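Local structure of halogenase PltM (Pseudomonas fluorescens, 6BZN) at residues I189-A194 / P340-F345; L203-T208 / F336-Q341; V329-D334 / E384-C389; E165-N170 / S197-Q202; V26-S31 / L47-L52. The protein halogenates phenolic compounds as a flavin-dependent enzyme able to work with chloride, bromide or iodide. All blocks are in the same frame, centred on the assembly; numbering follows the deposited sequence.

Interaction 1 of 5, residues I189-A194 / P340-F345; sequences IIDAAA and PQATGF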
# COMPACT_ATOMS: atom_id res chain seq x y z
N ILE A 189 5.97 23.22 -1.00
CA ILE A 189 6.77 22.07 -0.53
C ILE A 189 5.87 20.84 -0.38
O ILE A 189 4.79 20.91 0.19
CB ILE A 189 7.59 22.40 0.74
CG1 ILE A 189 8.52 21.24 1.09
CG2 ILE A 189 6.73 22.76 1.95
CD1 ILE A 189 9.72 21.67 1.94
N ILE A 190 6.32 19.73 -0.95
CA ILE A 190 5.61 18.45 -0.85
C ILE A 190 6.44 17.51 0.01
O ILE A 190 7.61 17.26 -0.30
CB ILE A 190 5.37 17.83 -2.24
CG1 ILE A 190 4.47 18.76 -3.04
CG2 ILE A 190 4.72 16.44 -2.13
CD1 ILE A 190 4.38 18.42 -4.51
N ASP A 191 5.85 17.00 1.08
CA ASP A 191 6.51 16.02 1.92
C ASP A 191 6.20 14.62 1.41
O ASP A 191 5.10 14.08 1.66
CB ASP A 191 6.10 16.14 3.38
CG ASP A 191 7.03 15.39 4.32
OD1 ASP A 191 7.67 14.39 3.90
OD2 ASP A 191 7.14 15.82 5.49
N ALA A 192 7.18 14.02 0.74
CA ALA A 192 7.08 12.68 0.19
C ALA A 192 7.89 11.69 1.01
O ALA A 192 8.22 10.61 0.54
CB ALA A 192 7.56 12.69 -1.26
N ALA A 193 8.22 12.05 2.25
CA ALA A 193 8.94 11.16 3.15
C ALA A 193 7.94 10.22 3.87
O ALA A 193 6.76 10.22 3.57
CB ALA A 193 9.73 11.98 4.15
N ALA A 194 8.39 9.41 4.81
CA ALA A 194 7.49 8.42 5.42
C ALA A 194 7.26 8.79 6.88
O ALA A 194 6.76 9.90 7.14
CB ALA A 194 8.02 7.01 5.21
N PRO A 340 0.64 10.77 1.28
CA PRO A 340 0.05 9.84 2.26
C PRO A 340 0.97 9.24 3.30
O PRO A 340 0.59 9.24 4.46
CB PRO A 340 -0.58 8.77 1.37
CG PRO A 340 -1.04 9.57 0.20
CD PRO A 340 0.10 10.52 -0.07
N GLN A 341 2.15 8.76 2.93
CA GLN A 341 3.06 8.20 3.96
C GLN A 341 3.42 9.19 5.07
O GLN A 341 3.57 8.80 6.24
CB GLN A 341 4.36 7.68 3.34
CG GLN A 341 4.22 6.42 2.53
CD GLN A 341 4.01 5.16 3.38
OE1 GLN A 341 3.00 4.47 3.21
NE2 GLN A 341 4.97 4.85 4.26
N ALA A 342 3.58 10.46 4.70
CA ALA A 342 3.84 11.51 5.67
C ALA A 342 2.60 11.85 6.52
O ALA A 342 2.74 12.45 7.58
CB ALA A 342 4.35 12.75 4.97
N THR A 343 1.41 11.49 6.04
CA THR A 343 0.13 11.82 6.67
C THR A 343 -0.39 10.73 7.59
O THR A 343 -0.79 11.00 8.73
CB THR A 343 -0.95 12.06 5.59
OG1 THR A 343 -0.49 13.07 4.69
CG2 THR A 343 -2.26 12.50 6.18
N GLY A 344 -0.42 9.51 7.07
CA GLY A 344 -0.96 8.40 7.82
C GLY A 344 -0.55 7.06 7.27
O GLY A 344 -0.31 6.92 6.08
N PHE A 345 -0.43 6.08 8.16
CA PHE A 345 -0.18 4.70 7.77
C PHE A 345 -0.88 3.76 8.73
O PHE A 345 -0.95 4.05 9.91
CB PHE A 345 1.31 4.38 7.78
CG PHE A 345 1.64 3.03 7.21
CD1 PHE A 345 1.61 2.84 5.83
CD2 PHE A 345 1.95 1.96 8.02
CE1 PHE A 345 1.90 1.60 5.28
CE2 PHE A 345 2.26 0.72 7.48
CZ PHE A 345 2.24 0.54 6.10
O HOH W 1 4.82 11.05 2.18
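The carboxylate of Asp191 presents one face to the methyl group of Ala342, whose CB stands 3.8 Å from CG and sits squarely above the group. Its two oxygens are occupied differently: OD1 accepts from the backbone N of Ala193, while OD2 points to Ser197 OG, a contact too short in the model to be certain. The second flat group, the amide of Gln341, meets the methyl of Ala194 at its nitrogen end, with NE2 3.9 Å from CB. Together these contacts join the end of a parallel strand in the Rossmann-like flavin domain, strand 188-191, to the single-turn helix 340-343. In another structure of this protein FAD contacts Gln341, so the packing borders a cofactor site.

The backbones exchange no direct hydrogen bond. A water fills the gap instead, donating to Asp191 O and Ala193 O and accepting from Ala342 N at 2.9 Å. That N-H belongs to the first turn of the helix and has no earlier helical carbonyl to use, so the water satisfies it. The chain bend at chi2 of Gln341 (-74°) carries the amide alongside Ala194, while its CB rests 3.5 Å from Ala193 O. On the strand side, CG of Asp191 lies opposite the backbone nitrogen (chi1 -165°), and the carboxylate closes an Asx turn: Ala193 N reaches OD1 over 2.9 Å, nearly in line with its C-O bond.

Interaction 2 of 5, residues L203-T208 / F336-Q341; sequences LGLRTT and FCLLPQ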
# COMPACT_ATOMS: atom_id res chain seq x y z
N LEU A 203 4.84 20.68 12.01
CA LEU A 203 3.49 21.23 11.89
C LEU A 203 2.53 20.75 12.95
O LEU A 203 1.45 21.30 13.07
CB LEU A 203 2.89 20.92 10.52
CG LEU A 203 3.51 21.66 9.33
CD1 LEU A 203 2.99 21.03 8.05
CD2 LEU A 203 3.19 23.13 9.40
N GLY A 204 2.90 19.71 13.68
CA GLY A 204 2.08 19.21 14.76
C GLY A 204 0.78 18.58 14.32
O GLY A 204 -0.24 18.72 15.01
N LEU A 205 0.78 17.91 13.16
CA LEU A 205 -0.47 17.33 12.63
C LEU A 205 -0.67 15.84 12.93
O LEU A 205 -1.78 15.35 12.82
CB LEU A 205 -0.59 17.58 11.13
CG LEU A 205 -0.38 19.04 10.69
CD1 LEU A 205 -0.14 19.15 9.20
CD2 LEU A 205 -1.56 19.87 11.12
N ARG A 206 0.39 15.13 13.33
CA ARG A 206 0.31 13.68 13.52
C ARG A 206 -0.21 13.28 14.90
O ARG A 206 0.12 13.91 15.92
CB ARG A 206 1.66 13.04 13.28
CG ARG A 206 1.58 11.53 13.21
CD ARG A 206 2.90 10.94 12.82
NE ARG A 206 3.22 11.23 11.42
CZ ARG A 206 4.29 10.77 10.80
NH1 ARG A 206 5.14 9.99 11.45
NH2 ARG A 206 4.51 11.10 9.53
N THR A 207 -1.01 12.22 14.92
CA THR A 207 -1.54 11.66 16.17
C THR A 207 -1.85 10.17 15.98
O THR A 207 -1.99 9.71 14.85
CB THR A 207 -2.83 12.40 16.61
OG1 THR A 207 -3.28 11.90 17.86
CG2 THR A 207 -3.94 12.22 15.61
N THR A 208 -1.92 9.45 17.10
CA THR A 208 -2.45 8.10 17.14
C THR A 208 -3.85 8.06 17.76
O THR A 208 -4.45 6.98 17.83
CB THR A 208 -1.52 7.15 17.90
OG1 THR A 208 -1.36 7.61 19.25
CG2 THR A 208 -0.15 7.09 17.22
N PHE A 336 2.03 23.96 1.46
CA PHE A 336 2.53 22.60 1.60
C PHE A 336 1.46 21.56 1.38
O PHE A 336 0.27 21.83 1.46
CB PHE A 336 3.17 22.36 2.98
CG PHE A 336 2.17 22.31 4.11
CD1 PHE A 336 1.57 21.12 4.47
CD2 PHE A 336 1.84 23.47 4.80
CE1 PHE A 336 0.66 21.07 5.52
CE2 PHE A 336 0.92 23.42 5.85
CZ PHE A 336 0.33 22.22 6.20
N CYS A 337 1.93 20.35 1.09
CA CYS A 337 1.10 19.16 1.10
C CYS A 337 1.96 18.01 1.60
O CYS A 337 3.13 17.86 1.20
CB CYS A 337 0.56 18.85 -0.29
SG CYS A 337 -0.26 17.23 -0.40
N LEU A 338 1.39 17.23 2.51
CA LEU A 338 1.96 15.96 2.93
C LEU A 338 1.36 14.88 2.05
O LEU A 338 0.14 14.76 1.96
CB LEU A 338 1.63 15.65 4.39
CG LEU A 338 2.43 16.32 5.50
CD1 LEU A 338 2.59 17.81 5.30
CD2 LEU A 338 1.82 16.00 6.85
N LEU A 339 2.22 14.10 1.41
CA LEU A 339 1.74 12.91 0.72
C LEU A 339 1.31 11.85 1.74
O LEU A 339 1.56 12.00 2.95
CB LEU A 339 2.80 12.41 -0.26
CG LEU A 339 2.99 13.23 -1.54
CD1 LEU A 339 4.02 12.52 -2.41
CD2 LEU A 339 1.71 13.45 -2.32
N PRO A 340 0.64 10.77 1.28
CA PRO A 340 0.05 9.84 2.26
C PRO A 340 0.97 9.24 3.30
O PRO A 340 0.59 9.24 4.46
CB PRO A 340 -0.58 8.77 1.37
CG PRO A 340 -1.04 9.57 0.20
CD PRO A 340 0.10 10.52 -0.07
N GLN A 341 2.15 8.76 2.93
CA GLN A 341 3.06 8.20 3.96
C GLN A 341 3.42 9.19 5.07
O GLN A 341 3.57 8.80 6.24
CB GLN A 341 4.36 7.68 3.34
CG GLN A 341 4.22 6.42 2.53
CD GLN A 341 4.01 5.16 3.38
OE1 GLN A 341 3.00 4.47 3.21
NE2 GLN A 341 4.97 4.85 4.26
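Leu203 and Phe336 approach from opposite directions, and one methyl does the touching: CD1 of Leu203 stands over a face of the phenyl ring, 3.6 Å from its centroid and 20° off the ring normal. This is a CH-pi contact, displaced toward the rim, where CD1 comes within 3.4 Å of CE1. The conformations explain the fit. Phe336 holds its ring between its own backbone N and carbonyl carbon (chi1 71°), which places it before the leucine. Leu203 sets CG opposite its carbonyl carbon (chi1 -70°), and, with chi2 extended, one branch reaches the ring.

Leu338, two residues along the same strand, adds a second apolar surface: its CD1 lies 4.3 Å from CD1 of Leu203, while its other methyl, CD2, is 4.4 Å from CD1 of Leu205. That Leu205 methyl also reaches CE1 of Phe336 at 4.2 Å, so the two leucines at and after the helix end share both partners.

Arg206 behaves differently. Extended through its first two torsions and bent at the third, it passes beside the helix start, where NH2 is 4.1 Å from Gln341 O. Its bonds are made with Ala342 O and Gln195 O, and its guanidinium makes a cation-pi contact with Tyr326. The arrangement covers an outermost strand of the Rossmann-like parallel sheet beside a flavin-binding surface, for Tyr326 and Gln341 both contact FAD in another structure of this halogenase.

Interaction 3 of 5, residues V329-D334 / E384-C389; sequences VQNVGD and EVERHC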
# COMPACT_ATOMS: atom_id res chain seq x y z
N VAL A 329 -4.41 15.18 11.40
CA VAL A 329 -5.64 15.96 11.49
C VAL A 329 -5.86 16.84 10.24
O VAL A 329 -7.00 17.20 9.92
CB VAL A 329 -5.70 16.80 12.79
CG1 VAL A 329 -5.59 15.90 14.01
CG2 VAL A 329 -4.62 17.86 12.85
N GLN A 330 -4.77 17.22 9.58
CA GLN A 330 -4.78 17.96 8.31
C GLN A 330 -3.53 17.54 7.57
O GLN A 330 -2.60 17.00 8.19
CB GLN A 330 -4.68 19.47 8.53
CG GLN A 330 -5.90 20.12 9.18
CD GLN A 330 -5.77 21.64 9.26
OE1 GLN A 330 -4.67 22.19 9.24
NE2 GLN A 330 -6.89 22.33 9.36
N ASN A 331 -3.49 17.77 6.27
CA ASN A 331 -2.26 17.53 5.53
C ASN A 331 -1.97 18.45 4.36
O ASN A 331 -1.05 18.20 3.60
CB ASN A 331 -2.21 16.05 5.09
CG ASN A 331 -3.04 15.78 3.85
OD1 ASN A 331 -3.96 16.52 3.54
ND2 ASN A 331 -2.71 14.70 3.14
N VAL A 332 -2.75 19.53 4.21
CA VAL A 332 -2.46 20.54 3.20
C VAL A 332 -2.54 21.91 3.86
O VAL A 332 -3.28 22.10 4.84
CB VAL A 332 -3.42 20.47 2.00
CG1 VAL A 332 -3.34 19.11 1.32
CG2 VAL A 332 -4.86 20.76 2.40
N GLY A 333 -1.78 22.85 3.32
CA GLY A 333 -1.87 24.27 3.69
C GLY A 333 -1.73 25.12 2.46
O GLY A 333 -1.68 24.60 1.35
N ASP A 334 -1.62 26.43 2.66
CA ASP A 334 -1.37 27.36 1.56
C ASP A 334 -0.12 26.95 0.77
O ASP A 334 -0.11 27.01 -0.46
CB ASP A 334 -1.15 28.79 2.09
CG ASP A 334 -2.42 29.43 2.67
OD1 ASP A 334 -3.51 28.83 2.58
OD2 ASP A 334 -2.32 30.54 3.23
N GLU A 384 -9.48 18.84 -1.61
CA GLU A 384 -9.88 17.51 -2.04
C GLU A 384 -8.73 16.49 -1.96
O GLU A 384 -8.97 15.29 -1.87
CB GLU A 384 -10.49 17.54 -3.44
CG GLU A 384 -11.78 18.35 -3.52
CD GLU A 384 -12.93 17.80 -2.68
OE1 GLU A 384 -13.03 16.56 -2.52
OE2 GLU A 384 -13.76 18.61 -2.20
N VAL A 385 -7.49 16.98 -1.98
CA VAL A 385 -6.34 16.11 -1.73
C VAL A 385 -6.39 15.63 -0.26
O VAL A 385 -6.23 14.43 0.02
CB VAL A 385 -5.00 16.82 -2.06
CG1 VAL A 385 -3.81 15.96 -1.70
CG2 VAL A 385 -4.95 17.16 -3.54
N GLU A 386 -6.65 16.55 0.66
CA GLU A 386 -6.80 16.19 2.06
C GLU A 386 -7.99 15.25 2.31
O GLU A 386 -7.88 14.29 3.06
CB GLU A 386 -6.98 17.45 2.90
CG GLU A 386 -7.08 17.18 4.39
CD GLU A 386 -7.04 18.46 5.18
OE1 GLU A 386 -8.11 18.96 5.57
OE2 GLU A 386 -5.93 19.01 5.38
N ARG A 387 -9.13 15.58 1.71
CA ARG A 387 -10.32 14.76 1.87
C ARG A 387 -10.06 13.32 1.42
O ARG A 387 -10.37 12.40 2.15
CB ARG A 387 -11.50 15.38 1.11
CG ARG A 387 -12.76 14.52 1.13
CD ARG A 387 -13.93 15.30 0.57
NE ARG A 387 -15.10 14.45 0.33
CZ ARG A 387 -15.77 14.31 -0.82
NH1 ARG A 387 -15.42 14.97 -1.92
NH2 ARG A 387 -16.82 13.50 -0.87
N HIS A 388 -9.50 13.14 0.23
CA HIS A 388 -9.10 11.80 -0.21
C HIS A 388 -8.15 11.12 0.81
O HIS A 388 -8.42 10.01 1.25
CB HIS A 388 -8.44 11.82 -1.59
CG HIS A 388 -7.71 10.55 -1.88
ND1 HIS A 388 -6.33 10.47 -1.84
CD2 HIS A 388 -8.16 9.29 -2.06
CE1 HIS A 388 -5.97 9.22 -2.07
NE2 HIS A 388 -7.07 8.49 -2.19
N CYS A 389 -7.07 11.79 1.20
CA CYS A 389 -6.04 11.13 2.01
C CYS A 389 -6.55 10.75 3.39
O CYS A 389 -6.35 9.60 3.85
CB CYS A 389 -4.78 11.98 2.13
SG CYS A 389 -3.45 11.05 2.94
O HOH W 2 -8.78 18.44 8.18
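Val385 opens the helical side of this contact by turning its CG1 to CG1 of Val332, 4.4 Å away, a loose apolar touch. The next residue carries most of the load. Glu386 leaves the helix with CG opposite the backbone nitrogen (chi1 -177°) and runs extended, so its carboxylate reaches the irregular chain 329-334. OE2 accepts from Asn331 N at 2.9 Å, a nearly straight bond that arrives on the anti side and 34° out of the carboxylate plane. Val332 N adds a weak bond to the same oxygen, and Arg379 supplies a salt bridge, which would be expected to favour the charged carboxylate in these buried surroundings. The other oxygen, OE1, takes a water at 2.7 Å that also donates to Val329 O. A leucine in place of Glu386 would probably leave Asn331 N without its acceptor and Arg379 without its charged mate, freeing the loop to shift.

Asn331 slides past Glu386 in the opposite direction, the amide and carboxylate planes 46° apart. Its OD1 is pressed to within 3.2 Å of CB of Glu386 and is buried with no hydrogen-bonding partner. The opposite end of the amide reaches the next helical turn, where ND2 lies 3.6 Å from CB of Cys389 while donating to Thr343.

Helix 383-406 is thereby fastened to the connection that leads into strand 336-338. Val385 also packs on helix 352-374 and on Cys337 of that strand, and Cys389 rests on Pro340 and Thr343 of helix 340-343.

Interaction 4 of 5, residues E165-N170 / S197-Q202; sequences ESISLN and SPLSRQ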
# COMPACT_ATOMS: atom_id res chain seq x y z
N GLU A 165 18.12 21.88 7.71
CA GLU A 165 18.25 22.57 8.99
C GLU A 165 16.96 23.23 9.46
O GLU A 165 16.68 23.24 10.64
CB GLU A 165 19.37 23.59 8.92
CG GLU A 165 20.71 22.93 8.62
CD GLU A 165 21.89 23.71 9.14
OE1 GLU A 165 22.88 23.06 9.56
OE2 GLU A 165 21.83 24.97 9.13
N SER A 166 16.19 23.78 8.53
CA SER A 166 14.86 24.31 8.85
C SER A 166 14.03 24.48 7.59
O SER A 166 14.57 24.58 6.48
CB SER A 166 14.98 25.66 9.55
OG SER A 166 15.63 26.57 8.70
N ILE A 167 12.72 24.49 7.78
CA ILE A 167 11.77 24.75 6.71
C ILE A 167 10.88 25.89 7.16
O ILE A 167 10.15 25.74 8.15
CB ILE A 167 10.92 23.50 6.38
CG1 ILE A 167 11.82 22.33 5.97
CG2 ILE A 167 9.93 23.80 5.26
CD1 ILE A 167 11.12 20.98 5.94
N SER A 168 10.96 27.02 6.46
CA SER A 168 10.14 28.19 6.79
C SER A 168 8.99 28.29 5.82
O SER A 168 9.18 28.22 4.61
CB SER A 168 10.99 29.47 6.77
OG SER A 168 11.99 29.38 7.77
N LEU A 169 7.78 28.45 6.34
CA LEU A 169 6.59 28.56 5.53
C LEU A 169 6.11 30.00 5.64
O LEU A 169 5.70 30.44 6.71
CB LEU A 169 5.53 27.58 6.01
CG LEU A 169 5.91 26.09 5.98
CD1 LEU A 169 4.88 25.28 6.75
CD2 LEU A 169 6.03 25.59 4.55
N ASN A 170 6.18 30.75 4.55
CA ASN A 170 5.91 32.19 4.56
C ASN A 170 4.70 32.44 3.71
O ASN A 170 4.25 31.54 3.01
CB ASN A 170 7.12 32.96 4.00
CG ASN A 170 8.45 32.49 4.59
OD1 ASN A 170 9.37 32.09 3.87
ND2 ASN A 170 8.55 32.54 5.92
N SER A 197 8.70 12.25 8.15
CA SER A 197 8.19 13.53 7.63
C SER A 197 8.58 14.74 8.52
O SER A 197 8.03 14.89 9.61
CB SER A 197 6.66 13.44 7.51
OG SER A 197 6.06 14.72 7.34
N PRO A 198 9.53 15.58 8.06
CA PRO A 198 9.98 16.72 8.89
C PRO A 198 8.94 17.86 8.96
O PRO A 198 8.94 18.63 9.93
CB PRO A 198 11.25 17.18 8.19
CG PRO A 198 10.98 16.88 6.76
CD PRO A 198 10.20 15.59 6.74
N LEU A 199 8.09 17.95 7.94
CA LEU A 199 6.93 18.83 7.98
C LEU A 199 5.93 18.32 8.96
O LEU A 199 5.34 19.10 9.68
CB LEU A 199 6.23 18.98 6.62
CG LEU A 199 6.84 19.98 5.66
CD1 LEU A 199 6.06 19.95 4.37
CD2 LEU A 199 6.81 21.38 6.27
N SER A 200 5.71 17.01 8.98
CA SER A 200 4.77 16.47 9.93
C SER A 200 5.23 16.80 11.35
O SER A 200 4.42 17.27 12.15
CB SER A 200 4.56 14.96 9.79
OG SER A 200 3.71 14.48 10.82
N ARG A 201 6.51 16.60 11.64
CA ARG A 201 7.04 16.89 12.99
C ARG A 201 6.87 18.36 13.33
O ARG A 201 6.37 18.70 14.40
CB ARG A 201 8.51 16.47 13.13
CG ARG A 201 8.76 14.97 13.03
CD ARG A 201 10.17 14.59 13.45
NE ARG A 201 11.19 15.31 12.68
CZ ARG A 201 11.94 14.83 11.67
NH1 ARG A 201 11.85 13.57 11.25
NH2 ARG A 201 12.81 15.65 11.08
N GLN A 202 7.21 19.25 12.40
CA GLN A 202 7.20 20.69 12.72
C GLN A 202 5.78 21.30 12.73
O GLN A 202 5.55 22.31 13.39
CB GLN A 202 8.14 21.44 11.79
CG GLN A 202 7.53 21.94 10.49
CD GLN A 202 8.56 22.64 9.62
OE1 GLN A 202 9.71 22.22 9.56
NE2 GLN A 202 8.15 23.72 8.97
O HOH W 3 11.75 24.09 10.49
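The amide of Gln202 holds the backbone of Ile167 at both of its ends. NE2 donates to Ile167 O at 3.0 Å, tilted out of the carbonyl plane, and OE1 accepts from a water that in turn accepts from Ile167 N at 2.9 Å. The peptide groups gripped here belong to strand 164-170, an outermost strand of a three-stranded antiparallel sheet, against which helix 198-203 packs, the N-to-C directions of 165-170 and 198-202 differing by 71°. Just before Ile167, Glu165 and Ser166 both face Ala177 in a classic beta bulge.

Gln202 reaches across because CG lies between its backbone N and carbonyl carbon (chi1 89°) and the chain then runs extended, meeting the Ile167 side chain at about a right angle. Next to the amide, the isoleucine spreads its branches over the helix: CD1 meets CG of Pro198 at 4.2 Å, and CG2 meets CD2 of Leu199 at 4.1 Å. Cutting Ile167 back to an alanine is likely to open a gap beside Pro198 and Leu199, leaving both short of apolar cover.

The apolar seam extends to Ile189 of the parallel sheet, on which Ile167, Leu169 and Leu199 all rest. Arg201, on the same helix, contacts FAD in another structure of the protein. At the far end of the seam CD1 of Leu169 takes a double role, 4.4 Å from CD2 of Leu199 and 4.2 Å from NE2 of Gln202.

Interaction 5 of 5, residues V26-S31 / L47-L52; sequences VIIIGS and LNVLIL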
# COMPACT_ATOMS: atom_id res chain seq x y z
N VAL A 26 8.65 24.00 -6.93
CA VAL A 26 8.32 23.03 -5.89
C VAL A 26 9.57 22.35 -5.32
O VAL A 26 10.47 21.95 -6.07
CB VAL A 26 7.36 21.94 -6.43
CG1 VAL A 26 6.91 21.00 -5.32
CG2 VAL A 26 6.15 22.57 -7.10
N ILE A 27 9.62 22.24 -4.00
CA ILE A 27 10.58 21.39 -3.31
C ILE A 27 9.83 20.13 -2.85
O ILE A 27 8.70 20.20 -2.34
CB ILE A 27 11.24 22.12 -2.13
CG1 ILE A 27 12.22 23.16 -2.67
CG2 ILE A 27 12.01 21.15 -1.23
CD1 ILE A 27 12.60 24.24 -1.68
N ILE A 28 10.47 18.98 -3.07
CA ILE A 28 9.92 17.69 -2.67
C ILE A 28 10.90 17.05 -1.69
O ILE A 28 12.07 16.89 -2.02
CB ILE A 28 9.73 16.76 -3.88
CG1 ILE A 28 8.72 17.36 -4.86
CG2 ILE A 28 9.21 15.39 -3.44
CD1 ILE A 28 8.63 16.64 -6.18
N ILE A 29 10.43 16.72 -0.49
CA ILE A 29 11.23 16.01 0.49
C ILE A 29 11.00 14.51 0.29
O ILE A 29 9.86 14.05 0.40
CB ILE A 29 10.89 16.39 1.94
CG1 ILE A 29 10.98 17.91 2.15
CG2 ILE A 29 11.86 15.73 2.91
CD1 ILE A 29 10.16 18.36 3.34
N GLY A 30 12.07 13.76 0.02
CA GLY A 30 12.02 12.31 -0.19
C GLY A 30 12.21 11.93 -1.65
O GLY A 30 11.51 12.45 -2.53
N SER A 31 13.15 11.04 -1.93
CA SER A 31 13.47 10.66 -3.29
C SER A 31 13.10 9.20 -3.55
O SER A 31 13.62 8.61 -4.50
CB SER A 31 14.96 10.88 -3.56
OG SER A 31 15.76 10.00 -2.77
N LEU A 47 7.43 22.67 -14.53
CA LEU A 47 7.88 23.23 -13.26
C LEU A 47 9.35 22.91 -12.99
O LEU A 47 9.85 21.88 -13.41
CB LEU A 47 7.03 22.73 -12.09
CG LEU A 47 5.52 22.94 -12.15
CD1 LEU A 47 4.88 22.68 -10.79
CD2 LEU A 47 5.17 24.33 -12.63
N ASN A 48 10.03 23.83 -12.29
CA ASN A 48 11.39 23.64 -11.81
C ASN A 48 11.27 22.98 -10.43
O ASN A 48 10.74 23.59 -9.50
CB ASN A 48 12.10 25.00 -11.71
CG ASN A 48 13.62 24.88 -11.58
OD1 ASN A 48 14.20 23.82 -11.78
ND2 ASN A 48 14.26 26.01 -11.26
N VAL A 49 11.75 21.75 -10.31
CA VAL A 49 11.53 20.93 -9.11
C VAL A 49 12.87 20.59 -8.49
O VAL A 49 13.82 20.29 -9.21
CB VAL A 49 10.79 19.65 -9.50
CG1 VAL A 49 10.67 18.72 -8.32
CG2 VAL A 49 9.41 20.01 -10.04
N LEU A 50 12.92 20.61 -7.16
CA LEU A 50 14.08 20.18 -6.39
C LEU A 50 13.65 19.09 -5.43
O LEU A 50 12.77 19.32 -4.57
CB LEU A 50 14.69 21.33 -5.59
CG LEU A 50 15.90 20.96 -4.72
CD1 LEU A 50 17.03 20.37 -5.56
CD2 LEU A 50 16.37 22.18 -3.94
N ILE A 51 14.26 17.92 -5.57
CA ILE A 51 14.04 16.81 -4.68
C ILE A 51 15.19 16.73 -3.67
O ILE A 51 16.35 16.65 -4.08
CB ILE A 51 13.93 15.48 -5.46
CG1 ILE A 51 12.79 15.56 -6.46
CG2 ILE A 51 13.74 14.30 -4.52
CD1 ILE A 51 12.74 14.39 -7.42
N LEU A 52 14.85 16.73 -2.39
CA LEU A 52 15.83 16.67 -1.29
C LEU A 52 15.66 15.39 -0.53
O LEU A 52 14.55 15.03 -0.22
CB LEU A 52 15.58 17.82 -0.32
CG LEU A 52 15.72 19.22 -0.89
CD1 LEU A 52 15.35 20.24 0.18
CD2 LEU A 52 17.13 19.47 -1.43
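Ile28 and Val49 meet at a slant, two residues out of register, with CD1 of the isoleucine 3.6 Å from CG1 of the valine. Ile28 can reach back because CG1 lies opposite its carbonyl carbon (chi1 -62°) and CD1 continues extended, which aims the long branch at Val49, back along the same face. Ile51, its true neighbour across the strands, has nearly the same torsions, so the two run alongside each other and touch more loosely, CB of Ile28 being 4.2 Å from CG1 of Ile51. The other face holds Ile27, Ile29, Leu50 and Leu52. There CG2 of Ile27 meets CD1 of Leu52, two places further on, at 3.7 Å.

Parallel backbone pairing sets these orientations. Val26 O accepts from Leu50 N, Leu50 O from Ile28 N, Ile28 O from Leu52 N, and Leu52 O from Gly30 N at 2.8 Å. The last bond carries the pairing into the turn, where Gly30 O lies 3.5 Å from CG2 of Ile51, buried without a polar partner. Ser31 then bonds through OG to Asp53, which contacts FAD in a different structure of this protein.

The strands are the outer members of a beta-alpha-beta unit linked by helix 33-44, and Gly30 fits the start of a Rossmann-type glycine motif. Strand 188-191 flanks strand 24-29, strand 157-159 lies beyond strand 49-52, and helix 352-374 covers Val26 and Leu47.

In the fold
The five-stranded parallel sheet ties the contacts together: interaction 5 pairs strands 24-29 and 49-52, interaction 1 leaves from neighbouring strand 188-191, interaction 2 covers outermost strand 336-338, which interaction 3 also abuts, and interaction 4 packs against residues of several of these strands. Interaction 5 closes first along the chain, whereas interaction 1 crosses both 3 and 4, so distant sequence is woven into one region. Interactions 1 and 2, whose centres are about 6 Å apart, share Pro340 and Gln341; interactions 3 and 5 lie farthest apart, about 19 Å between centres. The principle illustrated is a Rossmann-like flavin domain whose sheet edge and strand ends gather the surrounding helices and cofactor-binding residues.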